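Local structure of acyl-CoA dehydrogenase (Bacillus subtilis, 5LNX) at residues T124-G129 against N149-F154; I242-Q247 against M316-A321; V260-Q265 against Q334-Y339. The protein catalyses the FAD-dependent dehydrogenation of saturated acyl-CoA thioesters to 2,3-dehydroacyl-CoA, passing the electrons to an acceptor. One frame throughout, in Å; residues are numbered along the deposited sequence.

Contact 1. Residues T124-G129 against N149-F154; sequences TEPHSG and NGSKIF. With FAD (flavin-adenine dinucleotide), chain S.
T124 and I153 meet at the wall of the FAD pocket in the middle domain, where the loop 124-129 lies against strand 145-156. The backbone joins them once: I153 N donates to T124 O at 2.9 Å, nearly straight at the hydrogen (167°). T124 CG2 and I153 CG1 touch at 3.8 Å, the two side chains crossing at about a right angle. I153 holds CG1 between its backbone N and carbonyl carbon (chi1 51°), which lays CG1 and CD1 along the E125-P126 peptide while CG2 packs on P126 CG at 3.4 Å. The amide N and the OG1 branch of T124 serve the flavin: N donates to FAD O2 at 2.8 Å and OG1 to FAD N1 at 2.6 Å, two bonds that grip the pyrimidine edge of the isoalloxazine. Farther out, K152 bends at chi2 and brings NZ to E125 OE2 at 3.2 Å, a salt bridge on the anti lone pair of that oxygen. E125 OE2 also bonds T137 OG1 and its OE1 takes R136 N, while K152 NZ reaches the carbonyl oxygens of F167 and L123. Replacing E125 by an alanine would probably leave the buried K152 ammonium without its counter-charge and R136 N and T137 OG1 without this acceptor. Y339 of the second subunit packs on I153 and meets the F154 ring in a T-shaped (edge-to-face) pair. Across the sheet K152 pairs through its backbone with L210 of strand 207-212, and N149 pairs with T138 of strand 138-142.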
loop_
_atom_site.group_PDB
_atom_site.type_symbol
_atom_site.label_atom_id
_atom_site.label_comp_id
_atom_site.label_asym_id
_atom_site.label_seq_id
_atom_site.Cartn_x
_atom_site.Cartn_y
_atom_site.Cartn_z
ATOM N N THR D 124 -0.980 -22.546 22.779
ATOM C CA THR D 124 0.036 -22.722 21.727
ATOM C C THR D 124 1.170 -23.710 22.084
ATOM O O THR D 124 1.632 -23.766 23.245
ATOM C CB THR D 124 0.667 -21.349 21.345
ATOM O OG1 THR D 124 -0.393 -20.450 21.004
ATOM C CG2 THR D 124 1.626 -21.453 20.162
ATOM N N GLU D 125 1.639 -24.426 21.065
ATOM C CA GLU D 125 2.670 -25.469 21.216
ATOM C C GLU D 125 3.668 -25.421 20.052
ATOM O O GLU D 125 3.335 -24.920 18.983
ATOM C CB GLU D 125 2.041 -26.876 21.178
ATOM C CG GLU D 125 1.141 -27.242 22.346
ATOM C CD GLU D 125 0.815 -28.747 22.395
ATOM O OE1 GLU D 125 1.293 -29.504 21.512
ATOM O OE2 GLU D 125 0.051 -29.186 23.290
ATOM N N PRO D 126 4.880 -25.976 20.235
ATOM C CA PRO D 126 5.853 -25.869 19.159
ATOM C C PRO D 126 5.316 -26.307 17.812
ATOM O O PRO D 126 5.636 -25.693 16.797
ATOM C CB PRO D 126 6.995 -26.773 19.630
ATOM C CG PRO D 126 6.936 -26.704 21.125
ATOM C CD PRO D 126 5.466 -26.583 21.453
ATOM N N HIS D 127 4.483 -27.345 17.821
ATOM C CA HIS D 127 3.913 -27.939 16.595
ATOM C C HIS D 127 2.504 -27.460 16.265
ATOM O O HIS D 127 2.026 -27.685 15.150
ATOM C CB HIS D 127 3.937 -29.485 16.670
ATOM C CG HIS D 127 5.267 -30.056 16.335
ATOM N ND1 HIS D 127 6.073 -30.662 17.273
ATOM C CD2 HIS D 127 6.005 -29.973 15.200
ATOM C CE1 HIS D 127 7.219 -31.008 16.709
ATOM N NE2 HIS D 127 7.214 -30.579 15.456
ATOM N N SER D 128 1.829 -26.854 17.235
ATOM C CA SER D 128 0.486 -26.308 17.006
ATOM C C SER D 128 0.377 -24.806 17.451
ATOM O O SER D 128 0.641 -24.432 18.601
ATOM C CB SER D 128 -0.594 -27.175 17.638
ATOM O OG SER D 128 -0.663 -26.860 18.989
ATOM N N GLY D 129 0.064 -23.949 16.487
ATOM C CA GLY D 129 -0.081 -22.512 16.734
ATOM C C GLY D 129 -1.301 -21.937 16.059
ATOM O O GLY D 129 -2.377 -21.801 16.676
ATOM N N ASN D 149 0.770 -34.203 29.965
ATOM C CA ASN D 149 2.094 -34.444 29.374
ATOM C C ASN D 149 2.285 -33.743 28.048
ATOM O O ASN D 149 1.451 -33.856 27.149
ATOM C CB ASN D 149 2.345 -35.936 29.155
ATOM C CG ASN D 149 2.968 -36.601 30.359
ATOM O OD1 ASN D 149 4.144 -36.376 30.658
ATOM N ND2 ASN D 149 2.177 -37.380 31.078
ATOM N N GLY D 150 3.413 -33.045 27.941
ATOM C CA GLY D 150 3.730 -32.226 26.772
ATOM C C GLY D 150 4.218 -30.827 27.126
ATOM O O GLY D 150 4.565 -30.532 28.273
ATOM N N SER D 151 4.234 -29.954 26.126
ATOM C CA SER D 151 4.833 -28.622 26.280
ATOM C C SER D 151 4.028 -27.522 25.613
ATOM O O SER D 151 3.431 -27.707 24.549
ATOM C CB SER D 151 6.253 -28.598 25.713
ATOM O OG SER D 151 6.228 -28.398 24.317
ATOM N N LYS D 152 4.032 -26.361 26.253
ATOM C CA LYS D 152 3.483 -25.151 25.639
ATOM C C LYS D 152 4.604 -24.210 25.285
ATOM O O LYS D 152 5.679 -24.269 25.874
ATOM C CB LYS D 152 2.445 -24.477 26.549
ATOM C CG LYS D 152 1.281 -25.384 26.909
ATOM C CD LYS D 152 0.524 -25.822 25.665
ATOM C CE LYS D 152 -0.522 -26.880 25.945
ATOM N NZ LYS D 152 -1.525 -26.895 24.841
ATOM N N ILE D 153 4.332 -23.336 24.325
ATOM C CA ILE D 153 5.267 -22.261 23.949
ATOM C C ILE D 153 4.606 -20.873 23.894
ATOM O O ILE D 153 3.370 -20.742 23.877
ATOM C CB ILE D 153 5.961 -22.513 22.574
ATOM C CG1 ILE D 153 4.957 -22.830 21.466
ATOM C CG2 ILE D 153 6.980 -23.636 22.650
ATOM C CD1 ILE D 153 5.511 -22.643 20.065
ATOM N N PHE D 154 5.461 -19.851 23.969
ATOM C CA PHE D 154 5.092 -18.432 23.824
ATOM C C PHE D 154 3.972 -18.016 24.762
ATOM O O PHE D 154 3.002 -17.425 24.308
ATOM C CB PHE D 154 4.617 -18.155 22.400
ATOM C CG PHE D 154 5.634 -18.442 21.331
ATOM C CD1 PHE D 154 6.948 -18.109 21.505
ATOM C CD2 PHE D 154 5.238 -18.992 20.121
ATOM C CE1 PHE D 154 7.876 -18.366 20.515
ATOM C CE2 PHE D 154 6.149 -19.251 19.123
ATOM C CZ PHE D 154 7.474 -18.931 19.313
HETATM P PA FAD S . 2.480 -20.308 12.503
HETATM O O1A FAD S . 1.039 -20.289 12.986
HETATM O O2A FAD S . 3.197 -21.547 12.079
HETATM O O5B FAD S . 2.476 -19.318 11.234
HETATM C C5B FAD S . 3.630 -18.877 10.533
HETATM C C4B FAD S . 3.124 -17.892 9.482
HETATM O O4B FAD S . 2.403 -18.655 8.545
HETATM C C3B FAD S . 2.171 -16.855 10.055
HETATM O O3B FAD S . 2.290 -15.603 9.368
HETATM C C2B FAD S . 0.803 -17.409 9.778
HETATM O O2B FAD S . -0.086 -16.375 9.394
HETATM C C1B FAD S . 1.049 -18.262 8.574
HETATM N N9A FAD S . 0.201 -19.437 8.429
HETATM C C8A FAD S . 0.380 -20.681 8.930
HETATM N N7A FAD S . -0.604 -21.511 8.466
HETATM C C5A FAD S . -1.419 -20.771 7.670
HETATM C C6A FAD S . -2.612 -20.968 6.842
HETATM N N6A FAD S . -3.227 -22.158 6.764
HETATM N N1A FAD S . -3.081 -19.918 6.133
HETATM C C2A FAD S . -2.526 -18.697 6.133
HETATM N N3A FAD S . -1.439 -18.447 6.869
HETATM C C4A FAD S . -0.854 -19.414 7.623
HETATM N N1 FAD S . -0.026 -18.500 22.674
HETATM C C2 FAD S . -0.900 -18.831 23.654
HETATM O O2 FAD S . -1.453 -19.936 23.580
HETATM N N3 FAD S . -1.206 -18.023 24.692
HETATM C C4 FAD S . -0.644 -16.816 24.833
HETATM O O4 FAD S . -0.925 -16.068 25.802
HETATM C C4X FAD S . 0.336 -16.395 23.812
HETATM N N5 FAD S . 0.943 -15.191 23.896
HETATM C C5X FAD S . 1.857 -14.817 22.972
HETATM C C6 FAD S . 2.499 -13.620 23.159
HETATM C C7 FAD S . 3.411 -13.152 22.247
HETATM C C7M FAD S . 3.958 -11.771 22.506
HETATM C C8 FAD S . 3.750 -13.998 21.072
HETATM C C8M FAD S . 4.741 -13.578 20.019
HETATM C C9 FAD S . 3.137 -15.216 20.906
HETATM C C9A FAD S . 2.196 -15.682 21.814
HETATM N N10 FAD S . 1.581 -16.972 21.705
HETATM C C10 FAD S . 0.626 -17.328 22.689
HETATM C "C1'" FAD S . 1.820 -17.850 20.549
HETATM C "C2'" FAD S . 1.048 -17.287 19.333
HETATM O "O2'" FAD S . -0.384 -17.312 19.472
HETATM C "C3'" FAD S . 1.478 -17.989 18.053
HETATM O "O3'" FAD S . 2.738 -17.449 17.657
HETATM C "C4'" FAD S . 0.431 -17.845 16.958
HETATM O "O4'" FAD S . -0.745 -18.584 17.332
HETATM C "C5'" FAD S . 0.948 -18.299 15.570
HETATM O "O5'" FAD S . 1.542 -19.597 15.499
HETATM P P FAD S . 3.123 -19.851 15.177
HETATM O O1P FAD S . 3.440 -21.336 15.148
HETATM O O2P FAD S . 3.946 -18.969 16.076
HETATM O O3P FAD S . 3.377 -19.539 13.612
#

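Contact 2. Residues I242-Q247 against M316-A321; sequences IGIAAQ and MAKQFA
A245 and A317 bring their methyl groups together at 3.8 Å between CB atoms, and A245 CB also lies 4.3 Å from A321 CB, one turn farther along the second helix. These apolar contacts form the centre of the crossing: A245 points into the gap between A317 and A321. Helices 229-265 and 311-326 of the helical C-terminal domain here pack nearly parallel, the axes of segments 242-247 and 316-321 approaching to 7.8 Å at 22°. Methyl groups also lie against backbone oxygens, A245 CB at 3.5 Å from A317 O and A321 CB at 3.3 Å from A245 O. The longer side chains add a lengthwise contact: I244 and K318 run side by side in the same direction, and I244 CG2 touches the methylenes of K318, 4.1 Å from CE. K318 has CG anti to the backbone N (chi1 -164°) and a bend at chi2, which together carry NZ past I244 to the carbonyl oxygens of G362 and T357. V297 of helix 277-305 covers A245 as well. No hydrogen bond joins the two segments, and the one charge at the edge, a buried ammonium, is satisfied by carbonyls of the loop beyond helix 348-356; the backbones can come this close because alanines line the interface.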
loop_
_atom_site.group_PDB
_atom_site.type_symbol
_atom_site.label_atom_id
_atom_site.label_comp_id
_atom_site.label_asym_id
_atom_site.label_seq_id
_atom_site.Cartn_x
_atom_site.Cartn_y
_atom_site.Cartn_z
ATOM N N ILE D 242 -10.480 -8.552 20.149
ATOM C CA ILE D 242 -10.931 -7.163 20.287
ATOM C C ILE D 242 -9.994 -6.396 21.219
ATOM O O ILE D 242 -9.624 -5.250 20.964
ATOM C CB ILE D 242 -12.340 -7.074 20.890
ATOM C CG1 ILE D 242 -13.348 -7.825 20.013
ATOM C CG2 ILE D 242 -12.756 -5.612 21.048
ATOM C CD1 ILE D 242 -14.698 -8.008 20.666
ATOM N N GLY D 243 -9.596 -7.063 22.292
ATOM C CA GLY D 243 -8.566 -6.550 23.195
ATOM C C GLY D 243 -7.254 -6.317 22.497
ATOM O O GLY D 243 -6.632 -5.263 22.641
ATOM N N ILE D 244 -6.815 -7.276 21.707
ATOM C CA ILE D 244 -5.552 -7.086 20.925
ATOM C C ILE D 244 -5.683 -5.911 19.952
ATOM O O ILE D 244 -4.726 -5.183 19.722
ATOM C CB ILE D 244 -5.186 -8.317 20.110
ATOM C CG1 ILE D 244 -4.928 -9.509 21.033
ATOM C CG2 ILE D 244 -3.965 -8.049 19.251
ATOM C CD1 ILE D 244 -3.839 -9.282 22.065
ATOM N N ALA D 245 -6.894 -5.711 19.448
ATOM C CA ALA D 245 -7.183 -4.639 18.516
ATOM C C ALA D 245 -7.092 -3.280 19.229
ATOM O O ALA D 245 -6.513 -2.316 18.710
ATOM C CB ALA D 245 -8.574 -4.817 17.930
ATOM N N ALA D 246 -7.727 -3.233 20.398
ATOM C CA ALA D 246 -7.631 -2.118 21.338
ATOM C C ALA D 246 -6.191 -1.808 21.735
ATOM O O ALA D 246 -5.808 -0.646 21.899
ATOM C CB ALA D 246 -8.456 -2.426 22.581
ATOM N N GLN D 247 -5.390 -2.847 21.901
ATOM C CA GLN D 247 -3.947 -2.679 22.138
ATOM C C GLN D 247 -3.306 -1.974 20.957
ATOM O O GLN D 247 -2.597 -0.976 21.122
ATOM C CB GLN D 247 -3.259 -4.030 22.356
ATOM C CG GLN D 247 -1.812 -3.930 22.811
ATOM C CD GLN D 247 -1.049 -5.251 22.706
ATOM O OE1 GLN D 247 -1.553 -6.244 22.173
ATOM N NE2 GLN D 247 0.175 -5.261 23.227
ATOM N N MET D 316 -11.917 -8.529 11.894
ATOM C CA MET D 316 -11.715 -7.250 11.169
ATOM C C MET D 316 -10.938 -6.190 11.972
ATOM O O MET D 316 -9.971 -5.599 11.479
ATOM C CB MET D 316 -13.079 -6.677 10.739
ATOM C CG MET D 316 -13.646 -7.338 9.493
ATOM S SD MET D 316 -15.355 -6.899 9.145
ATOM C CE MET D 316 -15.606 -7.500 7.476
ATOM N N ALA D 317 -11.404 -5.947 13.195
ATOM C CA ALA D 317 -10.738 -5.038 14.148
ATOM C C ALA D 317 -9.280 -5.396 14.425
ATOM O O ALA D 317 -8.415 -4.519 14.489
ATOM C CB ALA D 317 -11.500 -5.037 15.465
ATOM N N LYS D 318 -9.037 -6.681 14.684
ATOM C CA LYS D 318 -7.693 -7.171 15.053
ATOM C C LYS D 318 -6.711 -6.925 13.910
ATOM O O LYS D 318 -5.634 -6.362 14.105
ATOM C CB LYS D 318 -7.720 -8.673 15.369
ATOM C CG LYS D 318 -6.500 -9.207 16.119
ATOM C CD LYS D 318 -5.382 -9.670 15.190
ATOM C CE LYS D 318 -4.357 -10.506 15.940
ATOM N NZ LYS D 318 -3.143 -10.846 15.123
ATOM N N GLN D 319 -7.157 -7.274 12.712
ATOM C CA GLN D 319 -6.379 -7.111 11.483
ATOM C C GLN D 319 -6.185 -5.639 11.102
ATOM O O GLN D 319 -5.116 -5.235 10.625
ATOM C CB GLN D 319 -7.068 -7.843 10.321
ATOM C CG GLN D 319 -6.319 -7.784 8.990
ATOM C CD GLN D 319 -6.830 -6.718 8.034
ATOM O OE1 GLN D 319 -8.005 -6.740 7.644
ATOM N NE2 GLN D 319 -6.010 -5.704 7.775
ATOM N N PHE D 320 -7.236 -4.849 11.271
ATOM C CA PHE D 320 -7.193 -3.456 10.829
ATOM C C PHE D 320 -6.290 -2.615 11.738
ATOM O O PHE D 320 -5.332 -2.000 11.281
ATOM C CB PHE D 320 -8.586 -2.822 10.747
ATOM C CG PHE D 320 -8.580 -1.531 10.021
ATOM C CD1 PHE D 320 -8.674 -1.508 8.632
ATOM C CD2 PHE D 320 -8.295 -0.341 10.700
ATOM C CE1 PHE D 320 -8.566 -0.311 7.937
ATOM C CE2 PHE D 320 -8.178 0.851 10.009
ATOM C CZ PHE D 320 -8.305 0.863 8.628
ATOM N N ALA D 321 -6.611 -2.640 13.027
ATOM C CA ALA D 321 -5.860 -1.894 14.043
ATOM C C ALA D 321 -4.393 -2.306 14.052
ATOM O O ALA D 321 -3.500 -1.455 14.019
ATOM C CB ALA D 321 -6.487 -2.092 15.410
#

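Contact 3. Residues V260-Q265 against Q334-Y339; sequences VDYAKQ and QIYGGY. With FAD (flavin-adenine dinucleotide), chain Q.
Y262 extends CG anti to its backbone N (chi1 -178°) and Y336, with chi1 at -85°, sets its ring face to face against that of Y262. Their centroids are 4.1 Å apart and the planes lie within 16° of each other, each ring having the CG of its partner over its centre. The overlap runs on to Y262 CB, which sits over the Y336 ring in a CH-pi contact, 3.4 Å from CE2. Beyond the stack the Y262 ring slides along the end of helix 332-336: its CE2 lies 3.4 Å from I335 O, and its OH comes to 3.6 Å from Y339 CD2, the two side chains crossing at about a right angle. A263 CB against I335 CG2, at 4.0 Å, adds an aliphatic patch beside the rings. Y336 OH has a weak hydrogen bond to H258 O, one turn back on the long helix. The same segment meets FAD directly: the adenosine ribose O3B donates to Q334 O at 2.7 Å, and G338 N makes a weak hydrogen bond to O1P at 2.7 Å. G337 turns out of the helix with positive phi, and a CB there would run into the FAD pyrophosphate. Such a helix end, lying on the ribose and pyrophosphate of a cofactor whose flavin end is bound by the second subunit, belongs to the intersubunit FAD site of the acyl-CoA dehydrogenase family.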
loop_
_atom_site.group_PDB
_atom_site.type_symbol
_atom_site.label_atom_id
_atom_site.label_comp_id
_atom_site.label_asym_id
_atom_site.label_seq_id
_atom_site.Cartn_x
_atom_site.Cartn_y
_atom_site.Cartn_z
ATOM N N VAL D 260 2.711 14.288 16.264
ATOM C CA VAL D 260 2.120 15.598 16.005
ATOM C C VAL D 260 2.913 16.672 16.754
ATOM O O VAL D 260 3.473 17.596 16.158
ATOM C CB VAL D 260 0.642 15.650 16.447
ATOM C CG1 VAL D 260 0.124 17.089 16.456
ATOM C CG2 VAL D 260 -0.216 14.790 15.535
ATOM N N ASP D 261 2.924 16.525 18.068
ATOM C CA ASP D 261 3.717 17.307 19.007
ATOM C C ASP D 261 5.168 17.509 18.520
ATOM O O ASP D 261 5.686 18.637 18.464
ATOM C CB ASP D 261 3.668 16.541 20.386
ATOM C CG ASP D 261 4.624 17.105 21.423
ATOM O OD1 ASP D 261 5.796 16.994 21.097
ATOM O OD2 ASP D 261 4.277 17.582 22.553
ATOM N N TYR D 262 5.852 16.431 18.197
ATOM C CA TYR D 262 7.259 16.577 17.742
ATOM C C TYR D 262 7.337 17.395 16.454
ATOM O O TYR D 262 8.245 18.203 16.283
ATOM C CB TYR D 262 7.952 15.236 17.526
ATOM C CG TYR D 262 9.398 15.360 17.115
ATOM C CD1 TYR D 262 10.426 15.487 18.065
ATOM C CD2 TYR D 262 9.751 15.338 15.771
ATOM C CE1 TYR D 262 11.755 15.608 17.675
ATOM C CE2 TYR D 262 11.074 15.480 15.369
ATOM C CZ TYR D 262 12.073 15.605 16.325
ATOM O OH TYR D 262 13.390 15.684 15.895
ATOM N N ALA D 263 6.417 17.113 15.540
ATOM C CA ALA D 263 6.424 17.656 14.181
ATOM C C ALA D 263 6.150 19.153 14.144
ATOM O O ALA D 263 6.393 19.808 13.122
ATOM C CB ALA D 263 5.388 16.938 13.331
ATOM N N LYS D 264 5.520 19.623 15.215
ATOM C CA LYS D 264 5.092 21.011 15.385
ATOM C C LYS D 264 6.230 21.849 15.938
ATOM O O LYS D 264 6.362 23.037 15.607
ATOM C CB LYS D 264 3.908 21.099 16.366
ATOM C CG LYS D 264 2.551 20.877 15.717
ATOM C CD LYS D 264 1.475 20.598 16.739
ATOM C CE LYS D 264 0.981 21.895 17.345
ATOM N NZ LYS D 264 0.077 21.622 18.492
ATOM N N GLN D 265 7.011 21.211 16.804
ATOM C CA GLN D 265 8.105 21.821 17.559
ATOM C C GLN D 265 9.386 21.778 16.737
ATOM O O GLN D 265 10.191 22.716 16.738
ATOM C CB GLN D 265 8.316 21.037 18.880
ATOM C CG GLN D 265 9.753 21.085 19.453
ATOM C CD GLN D 265 10.286 19.779 20.093
ATOM O OE1 GLN D 265 11.455 19.409 19.867
ATOM N NE2 GLN D 265 9.440 19.043 20.800
ATOM N N GLN D 334 9.770 7.777 11.690
ATOM C CA GLN D 334 10.290 8.557 10.551
ATOM C C GLN D 334 10.233 10.066 10.836
ATOM O O GLN D 334 11.103 10.837 10.411
ATOM C CB GLN D 334 9.452 8.267 9.284
ATOM C CG GLN D 334 10.040 8.796 7.996
ATOM C CD GLN D 334 11.288 8.060 7.605
ATOM O OE1 GLN D 334 11.542 6.946 8.079
ATOM N NE2 GLN D 334 12.053 8.636 6.690
ATOM N N ILE D 335 9.175 10.461 11.516
ATOM C CA ILE D 335 8.858 11.856 11.735
ATOM C C ILE D 335 9.818 12.471 12.766
ATOM O O ILE D 335 10.240 13.648 12.632
ATOM C CB ILE D 335 7.412 12.017 12.187
ATOM C CG1 ILE D 335 6.486 11.728 10.999
ATOM C CG2 ILE D 335 7.187 13.427 12.731
ATOM C CD1 ILE D 335 5.001 11.849 11.273
ATOM N N TYR D 336 10.166 11.672 13.766
ATOM C CA TYR D 336 11.261 12.000 14.673
ATOM C C TYR D 336 12.641 11.936 14.031
ATOM O O TYR D 336 13.617 12.461 14.574
ATOM C CB TYR D 336 11.258 11.071 15.868
ATOM C CG TYR D 336 10.344 11.485 16.995
ATOM C CD1 TYR D 336 10.847 11.731 18.253
ATOM C CD2 TYR D 336 8.977 11.529 16.826
ATOM C CE1 TYR D 336 10.019 12.094 19.295
ATOM C CE2 TYR D 336 8.133 11.844 17.889
ATOM C CZ TYR D 336 8.671 12.131 19.115
ATOM O OH TYR D 336 7.879 12.474 20.178
ATOM N N GLY D 337 12.738 11.264 12.898
ATOM C CA GLY D 337 14.002 11.165 12.146
ATOM C C GLY D 337 15.005 10.346 12.932
ATOM O O GLY D 337 14.615 9.485 13.716
ATOM N N GLY D 338 16.286 10.683 12.821
ATOM C CA GLY D 338 17.321 10.022 13.607
ATOM C C GLY D 338 16.924 9.768 15.054
ATOM O O GLY D 338 17.148 8.691 15.589
ATOM N N TYR D 339 16.326 10.772 15.690
ATOM C CA TYR D 339 15.935 10.698 17.109
ATOM C C TYR D 339 14.953 9.544 17.354
ATOM O O TYR D 339 14.960 8.923 18.403
ATOM C CB TYR D 339 15.306 12.026 17.567
ATOM C CG TYR D 339 16.279 13.186 17.422
ATOM C CD1 TYR D 339 17.093 13.588 18.483
ATOM C CD2 TYR D 339 16.423 13.840 16.204
ATOM C CE1 TYR D 339 17.978 14.628 18.335
ATOM C CE2 TYR D 339 17.306 14.878 16.050
ATOM C CZ TYR D 339 18.087 15.262 17.114
ATOM O OH TYR D 339 18.995 16.269 16.953
HETATM P PA FAD Q . 15.163 16.018 10.660
HETATM O O1A FAD Q . 14.686 16.671 11.942
HETATM O O2A FAD Q . 15.915 16.735 9.590
HETATM O O5B FAD Q . 13.837 15.563 9.847
HETATM C C5B FAD Q . 12.794 14.849 10.516
HETATM C C4B FAD Q . 11.621 14.548 9.578
HETATM O O4B FAD Q . 11.225 15.757 8.945
HETATM C C3B FAD Q . 11.978 13.559 8.491
HETATM O O3B FAD Q . 10.947 12.580 8.337
HETATM C C2B FAD Q . 12.111 14.390 7.242
HETATM O O2B FAD Q . 11.622 13.655 6.118
HETATM C C1B FAD Q . 11.221 15.567 7.545
HETATM N N9A FAD Q . 11.569 16.809 6.859
HETATM C C8A FAD Q . 12.265 17.848 7.355
HETATM N N7A FAD Q . 12.333 18.858 6.452
HETATM C C5A FAD Q . 11.628 18.451 5.371
HETATM C C6A FAD Q . 11.249 19.013 4.064
HETATM N N6A FAD Q . 11.685 20.232 3.728
HETATM N N1A FAD Q . 10.462 18.265 3.244
HETATM C C2A FAD Q . 10.034 17.026 3.583
HETATM N N3A FAD Q . 10.326 16.475 4.762
HETATM C C4A FAD Q . 11.107 17.111 5.660
HETATM N N1 FAD Q . 25.027 11.867 9.981
HETATM C C2 FAD Q . 26.295 12.059 9.512
HETATM O O2 FAD Q . 26.597 13.164 9.002
HETATM N N3 FAD Q . 27.222 11.070 9.565
HETATM C C4 FAD Q . 26.974 9.857 10.069
HETATM O O4 FAD Q . 27.866 8.987 10.114
HETATM C C4X FAD Q . 25.632 9.580 10.591
HETATM N N5 FAD Q . 25.323 8.368 11.090
HETATM C C5X FAD Q . 24.083 8.111 11.582
HETATM C C6 FAD Q . 23.814 6.872 12.151
HETATM C C7 FAD Q . 22.559 6.591 12.644
HETATM C C7M FAD Q . 22.273 5.235 13.221
HETATM C C8 FAD Q . 21.527 7.631 12.630
HETATM C C8M FAD Q . 20.150 7.356 13.162
HETATM C C9 FAD Q . 21.796 8.871 12.084
HETATM C C9A FAD Q . 23.041 9.179 11.555
HETATM N N10 FAD Q . 23.338 10.462 10.996
HETATM C C10 FAD Q . 24.642 10.680 10.525
HETATM C "C1'" FAD Q . 22.362 11.571 10.975
HETATM C "C2'" FAD Q . 21.328 11.525 9.869
HETATM O "O2'" FAD Q . 21.995 12.000 8.718
HETATM C "C3'" FAD Q . 20.113 12.392 10.207
HETATM O "O3'" FAD Q . 19.256 11.690 11.138
HETATM C "C4'" FAD Q . 19.271 12.857 9.007
HETATM O "O4'" FAD Q . 20.104 13.493 8.025
HETATM C "C5'" FAD Q . 18.137 13.806 9.402
HETATM O "O5'" FAD Q . 18.394 14.445 10.663
HETATM P P FAD Q . 17.274 14.558 11.860
HETATM O O1P FAD Q . 17.289 13.193 12.527
HETATM O O2P FAD Q . 17.392 15.823 12.689
HETATM O O3P FAD Q . 15.874 14.627 11.042
#

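Contact 2 is wholly buried, about 10 Å from the centre of the chain; contact 1, at about 18 Å, is partly buried, and contact 3, at about 29 Å, lies far out yet buried, against other subunits. Contacts 2 and 3 share helix 229-265, set against two helices that follow each other in the chain, whereas contact 1 belongs to the beta-rich middle domain. Chemistry follows place: alanine methyls in the helical interior, a backbone bond and a salt bridge at the sheet, stacked tyrosines behind an FAD-binding helix end near a subunit interface. Contacts 1 and 3, centres about 42 Å apart, touch different FAD molecules, but between neighbouring subunits of the four-chain assembly their counterparts meet around one cofactor.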